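Local atomic coordinates of probable conserved lipoprotein LPPA (Mycobacterium tuberculosis, PDB entry 2V7S), a protein that is of unknown function but is probably a membrane-anchored lipoprotein of the cell envelope, confined to pathogenic mycobacteria. Residues Val138-Ser151 with Tyr162-Leu174. Residues are numbered along the deposited sequence; the frame is centred on the assembly and turned at random.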
loop_
_atom_site.group_PDB
_atom_site.type_symbol
_atom_site.label_atom_id
_atom_site.label_comp_id
_atom_site.label_asym_id
_atom_site.label_seq_id
_atom_site.Cartn_x
_atom_site.Cartn_y
_atom_site.Cartn_z
ATOM N N VAL A 138 2.641 -31.322 -17.665
ATOM C CA VAL A 138 2.748 -30.131 -16.785
ATOM C C VAL A 138 1.531 -29.234 -17.003
ATOM O O VAL A 138 0.904 -28.769 -16.040
ATOM C CB VAL A 138 4.070 -29.312 -17.005
ATOM C CG1 VAL A 138 4.102 -28.062 -16.135
ATOM C CG2 VAL A 138 5.317 -30.152 -16.711
ATOM N N ARG A 139 1.188 -29.002 -18.276
ATOM C CA ARG A 139 0.023 -28.196 -18.602
ATOM C C ARG A 139 -1.253 -28.722 -17.973
ATOM O O ARG A 139 -2.004 -27.944 -17.410
ATOM C CB ARG A 139 -0.156 -28.080 -20.113
ATOM C CG ARG A 139 -1.306 -27.160 -20.530
ATOM C CD ARG A 139 -1.597 -27.271 -22.014
ATOM N NE ARG A 139 -2.150 -28.574 -22.367
ATOM C CZ ARG A 139 -3.382 -28.975 -22.052
ATOM N NH1 ARG A 139 -3.797 -30.178 -22.430
ATOM N NH2 ARG A 139 -4.194 -28.184 -21.347
ATOM N N GLU A 140 -1.495 -30.025 -18.080
ATOM C CA GLU A 140 -2.689 -30.634 -17.492
ATOM C C GLU A 140 -2.778 -30.418 -15.995
ATOM O O GLU A 140 -3.857 -30.089 -15.481
ATOM C CB GLU A 140 -2.744 -32.119 -17.807
ATOM C CG GLU A 140 -3.153 -32.426 -19.238
ATOM C CD GLU A 140 -3.106 -33.896 -19.544
ATOM O OE1 GLU A 140 -2.700 -34.687 -18.654
ATOM O OE2 GLU A 140 -3.487 -34.265 -20.670
ATOM N N GLU A 141 -1.651 -30.569 -15.293
ATOM C CA GLU A 141 -1.664 -30.444 -13.828
ATOM C C GLU A 141 -1.723 -28.989 -13.409
ATOM O O GLU A 141 -2.479 -28.637 -12.492
ATOM C CB GLU A 141 -0.467 -31.159 -13.186
ATOM C CG GLU A 141 -0.379 -32.681 -13.531
ATOM C CD GLU A 141 -1.524 -33.533 -12.961
ATOM O OE1 GLU A 141 -2.173 -33.116 -11.990
ATOM O OE2 GLU A 141 -1.754 -34.655 -13.466
ATOM N N ALA A 142 -0.974 -28.134 -14.103
ATOM C CA ALA A 142 -1.018 -26.687 -13.814
ATOM C C ALA A 142 -2.432 -26.116 -13.958
ATOM O O ALA A 142 -2.831 -25.250 -13.179
ATOM C CB ALA A 142 -0.055 -25.916 -14.715
ATOM N N ALA A 143 -3.193 -26.602 -14.942
ATOM C CA ALA A 143 -4.541 -26.077 -15.184
ATOM C C ALA A 143 -5.431 -26.287 -13.950
ATOM O O ALA A 143 -6.359 -25.494 -13.700
ATOM C CB ALA A 143 -5.178 -26.714 -16.424
ATOM N N LYS A 144 -5.133 -27.316 -13.161
ATOM C CA LYS A 144 -5.988 -27.642 -11.998
ATOM C C LYS A 144 -5.826 -26.560 -10.936
ATOM O O LYS A 144 -6.647 -26.445 -10.032
ATOM C CB LYS A 144 -5.612 -28.998 -11.389
ATOM C CG LYS A 144 -5.882 -30.243 -12.232
ATOM C CD LYS A 144 -5.138 -31.436 -11.573
ATOM C CE LYS A 144 -5.415 -32.785 -12.241
ATOM N NZ LYS A 144 -4.652 -33.877 -11.563
ATOM N N TYR A 145 -4.701 -25.820 -11.022
ATOM C CA TYR A 145 -4.377 -24.712 -10.123
ATOM C C TYR A 145 -4.729 -23.303 -10.696
ATOM O O TYR A 145 -4.470 -22.272 -10.053
ATOM C CB TYR A 145 -2.894 -24.787 -9.716
ATOM C CG TYR A 145 -2.629 -25.928 -8.758
ATOM C CD1 TYR A 145 -2.321 -27.201 -9.237
ATOM C CD2 TYR A 145 -2.698 -25.733 -7.373
ATOM C CE1 TYR A 145 -2.106 -28.263 -8.378
ATOM C CE2 TYR A 145 -2.451 -26.783 -6.483
ATOM C CZ TYR A 145 -2.154 -28.040 -6.997
ATOM O OH TYR A 145 -1.941 -29.090 -6.156
ATOM N N GLY A 146 -5.326 -23.286 -11.895
ATOM C CA GLY A 146 -5.606 -22.048 -12.617
ATOM C C GLY A 146 -4.420 -21.426 -13.351
ATOM O O GLY A 146 -4.489 -20.281 -13.798
ATOM N N ALA A 147 -3.332 -22.180 -13.480
ATOM C CA ALA A 147 -2.198 -21.752 -14.267
ATOM C C ALA A 147 -2.349 -22.235 -15.727
ATOM O O ALA A 147 -2.207 -23.427 -16.019
ATOM C CB ALA A 147 -0.891 -22.237 -13.618
ATOM N N THR A 148 -2.681 -21.311 -16.632
ATOM C CA THR A 148 -2.954 -21.671 -18.028
ATOM C C THR A 148 -2.278 -20.756 -19.069
ATOM O O THR A 148 -2.480 -20.916 -20.278
ATOM C CB THR A 148 -4.498 -21.719 -18.305
ATOM O OG1 THR A 148 -5.082 -20.459 -17.966
ATOM C CG2 THR A 148 -5.180 -22.812 -17.430
ATOM N N THR A 149 -1.505 -19.783 -18.617
ATOM C CA THR A 149 -0.861 -18.876 -19.562
ATOM C C THR A 149 0.523 -19.458 -19.852
ATOM O O THR A 149 1.358 -19.549 -18.950
ATOM C CB THR A 149 -0.774 -17.437 -18.989
ATOM O OG1 THR A 149 -2.088 -17.015 -18.575
ATOM C CG2 THR A 149 -0.217 -16.437 -20.050
ATOM N N GLU A 150 0.751 -19.822 -21.111
ATOM C CA GLU A 150 1.908 -20.625 -21.510
ATOM C C GLU A 150 3.001 -19.746 -22.062
ATOM O O GLU A 150 2.697 -18.706 -22.655
ATOM C CB GLU A 150 1.523 -21.629 -22.604
ATOM C CG GLU A 150 0.773 -22.864 -22.130
ATOM C CD GLU A 150 0.719 -23.944 -23.193
ATOM O OE1 GLU A 150 0.729 -23.605 -24.391
ATOM O OE2 GLU A 150 0.693 -25.142 -22.845
ATOM N N SER A 151 4.260 -20.175 -21.888
ATOM C CA SER A 151 5.413 -19.580 -22.611
ATOM C C SER A 151 6.639 -20.507 -22.701
ATOM O O SER A 151 6.705 -21.553 -22.048
ATOM C CB SER A 151 5.805 -18.195 -22.054
ATOM O OG SER A 151 6.286 -18.279 -20.730
ATOM N N TYR A 162 9.556 -24.798 -20.785
ATOM C CA TYR A 162 8.113 -24.726 -20.827
ATOM C C TYR A 162 7.674 -24.108 -19.527
ATOM O O TYR A 162 7.948 -24.644 -18.453
ATOM C CB TYR A 162 7.448 -26.109 -21.015
ATOM C CG TYR A 162 5.941 -25.996 -20.991
ATOM C CD1 TYR A 162 5.223 -26.366 -19.862
ATOM C CD2 TYR A 162 5.237 -25.468 -22.085
ATOM C CE1 TYR A 162 3.841 -26.236 -19.803
ATOM C CE2 TYR A 162 3.832 -25.334 -22.035
ATOM C CZ TYR A 162 3.159 -25.732 -20.889
ATOM O OH TYR A 162 1.797 -25.609 -20.765
ATOM N N ASP A 163 6.959 -22.988 -19.614
ATOM C CA ASP A 163 6.548 -22.311 -18.386
ATOM C C ASP A 163 5.044 -22.013 -18.523
ATOM O O ASP A 163 4.600 -21.584 -19.592
ATOM C CB ASP A 163 7.386 -21.035 -18.248
ATOM C CG ASP A 163 7.188 -20.326 -16.915
ATOM O OD1 ASP A 163 6.191 -19.599 -16.775
ATOM O OD2 ASP A 163 8.061 -20.471 -16.022
ATOM N N VAL A 164 4.275 -22.293 -17.475
ATOM C CA VAL A 164 2.841 -21.990 -17.460
ATOM C C VAL A 164 2.484 -21.368 -16.099
ATOM O O VAL A 164 2.890 -21.887 -15.008
ATOM C CB VAL A 164 1.953 -23.219 -17.889
ATOM C CG1 VAL A 164 2.105 -24.410 -16.950
ATOM C CG2 VAL A 164 0.444 -22.823 -18.032
ATOM N N GLN A 165 1.788 -20.223 -16.170
ATOM C CA GLN A 165 1.463 -19.441 -14.980
ATOM C C GLN A 165 0.011 -19.005 -14.982
ATOM O O GLN A 165 -0.656 -18.988 -16.007
ATOM C CB GLN A 165 2.290 -18.154 -14.911
ATOM C CG GLN A 165 3.763 -18.274 -15.085
ATOM C CD GLN A 165 4.393 -16.908 -15.192
ATOM O OE1 GLN A 165 3.738 -15.896 -14.907
ATOM N NE2 GLN A 165 5.661 -16.863 -15.580
ATOM N N GLY A 166 -0.453 -18.615 -13.802
ATOM C CA GLY A 166 -1.797 -18.101 -13.652
ATOM C C GLY A 166 -2.208 -18.305 -12.213
ATOM O O GLY A 166 -1.767 -19.266 -11.568
ATOM N N ASN A 167 -3.050 -17.395 -11.714
ATOM C CA ASN A 167 -3.635 -17.535 -10.397
ATOM C C ASN A 167 -2.534 -17.461 -9.340
ATOM O O ASN A 167 -2.685 -17.928 -8.209
ATOM C CB ASN A 167 -4.434 -18.843 -10.342
ATOM C CG ASN A 167 -5.426 -18.906 -9.174
ATOM O OD1 ASN A 167 -5.992 -17.888 -8.753
ATOM N ND2 ASN A 167 -5.681 -20.127 -8.685
ATOM N N GLY A 168 -1.429 -16.817 -9.697
ATOM C CA GLY A 168 -0.295 -16.727 -8.784
ATOM C C GLY A 168 0.599 -17.970 -8.696
ATOM O O GLY A 168 1.584 -17.951 -7.940
ATOM N N TYR A 169 0.306 -18.999 -9.499
ATOM C CA TYR A 169 1.194 -20.183 -9.622
ATOM C C TYR A 169 2.087 -20.096 -10.841
ATOM O O TYR A 169 1.788 -19.354 -11.822
ATOM C CB TYR A 169 0.398 -21.506 -9.670
ATOM C CG TYR A 169 -0.396 -21.756 -8.418
ATOM C CD1 TYR A 169 -1.599 -21.058 -8.193
ATOM C CD2 TYR A 169 0.035 -22.686 -7.458
ATOM C CE1 TYR A 169 -2.356 -21.284 -7.060
ATOM C CE2 TYR A 169 -0.711 -22.887 -6.287
ATOM C CZ TYR A 169 -1.897 -22.160 -6.115
ATOM O OH TYR A 169 -2.669 -22.339 -5.011
ATOM N N GLU A 170 3.206 -20.834 -10.777
ATOM C CA GLU A 170 4.102 -20.919 -11.924
ATOM C C GLU A 170 4.695 -22.327 -11.936
ATOM O O GLU A 170 5.235 -22.751 -10.937
ATOM C CB GLU A 170 5.194 -19.816 -11.916
ATOM C CG GLU A 170 6.213 -19.935 -13.133
ATOM C CD GLU A 170 7.341 -18.890 -13.153
ATOM O OE1 GLU A 170 7.469 -18.073 -12.212
ATOM O OE2 GLU A 170 8.131 -18.867 -14.124
ATOM N N PHE A 171 4.548 -23.039 -13.057
ATOM C CA PHE A 171 5.102 -24.391 -13.224
ATOM C C PHE A 171 6.117 -24.299 -14.307
ATOM O O PHE A 171 5.806 -23.803 -15.381
ATOM C CB PHE A 171 4.008 -25.386 -13.651
ATOM C CG PHE A 171 2.939 -25.630 -12.594
ATOM C CD1 PHE A 171 2.065 -24.618 -12.208
ATOM C CD2 PHE A 171 2.803 -26.887 -12.001
ATOM C CE1 PHE A 171 1.074 -24.864 -11.238
ATOM C CE2 PHE A 171 1.836 -27.116 -11.025
ATOM C CZ PHE A 171 0.974 -26.116 -10.650
ATOM N N ARG A 172 7.330 -24.808 -14.066
ATOM C CA ARG A 172 8.389 -24.666 -15.068
ATOM C C ARG A 172 9.202 -25.955 -15.226
ATOM O O ARG A 172 9.736 -26.496 -14.248
ATOM C CB ARG A 172 9.346 -23.536 -14.697
ATOM C CG ARG A 172 10.195 -23.111 -15.896
ATOM C CD ARG A 172 11.118 -21.961 -15.543
ATOM N NE ARG A 172 11.835 -21.512 -16.729
ATOM C CZ ARG A 172 12.782 -20.579 -16.729
ATOM N NH1 ARG A 172 13.362 -20.237 -17.869
ATOM N NH2 ARG A 172 13.157 -20.002 -15.584
ATOM N N LEU A 173 9.266 -26.409 -16.469
ATOM C CA LEU A 173 10.076 -27.517 -16.865
ATOM C C LEU A 173 11.187 -26.918 -17.724
ATOM O O LEU A 173 10.933 -26.427 -18.823
ATOM C CB LEU A 173 9.211 -28.519 -17.661
ATOM C CG LEU A 173 9.832 -29.807 -18.187
ATOM C CD1 LEU A 173 10.103 -30.707 -16.994
ATOM C CD2 LEU A 173 8.873 -30.518 -19.170
ATOM N N LEU A 174 12.416 -26.932 -17.205
ATOM C CA LEU A 174 13.523 -26.303 -17.863
ATOM C C LEU A 174 14.654 -27.296 -18.044
ATOM O O LEU A 174 15.005 -28.013 -17.125
ATOM C CB LEU A 174 14.020 -25.103 -17.034
ATOM C CG LEU A 174 15.299 -24.388 -17.482
ATOM C CD1 LEU A 174 15.135 -23.647 -18.794
ATOM C CD2 LEU A 174 15.741 -23.415 -16.395
HETATM O O HOH W 1 -3.800 -18.554 -16.775
HETATM O O HOH W 2 4.237 -18.391 -18.834
#
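Edge strand 149-151 pairs antiparallel with strand 162-166: T149 and Q165 exchange N-H...O bonds, as do S151 and D163. Helix 138-143 lies over strands 162-166 and 169-174, its axis about 9 Å from each. A142 CB sits on one face of the F171 ring, 3.7 Å from its centroid, and presses closely on V164 CG1 at 3.5 Å. V138 CG1 is anti to its own backbone N (chi1 177°), which brings it against F171 CB and the edge of the Y162 ring. Y145 CB lies over the centre of the Y169 ring. The Y145 ring meets those of Y169 and F171 obliquely, its CD1 3.7 Å from F171 CZ. Y145 OH is hydrogen-bonded to T69 OG1 of helix 59-80. N167 ND2 gives a straight bond to Y145 O (2.8 Å, 168°), and N167 OD1 accepts from R40 of the second subunit. On the helix-facing side of the sheet, Y162 OH donates to OE2 of the extended E150 side chain; the modelled 2.4 Å is doubtfully short. The E150 carboxylate stands nearly perpendicular to that ring, and R139 CB packs on the same hydroxyl. G146, with positive phi, completes a Schellman motif after the helix. T148 and T149 both face Q165 in a classic beta bulge. The helix packs on one face of an antiparallel sheet, over the beta hairpin 162-166/169-174, with a Y145-Y169-F171 aromatic cluster beside its type I' turn.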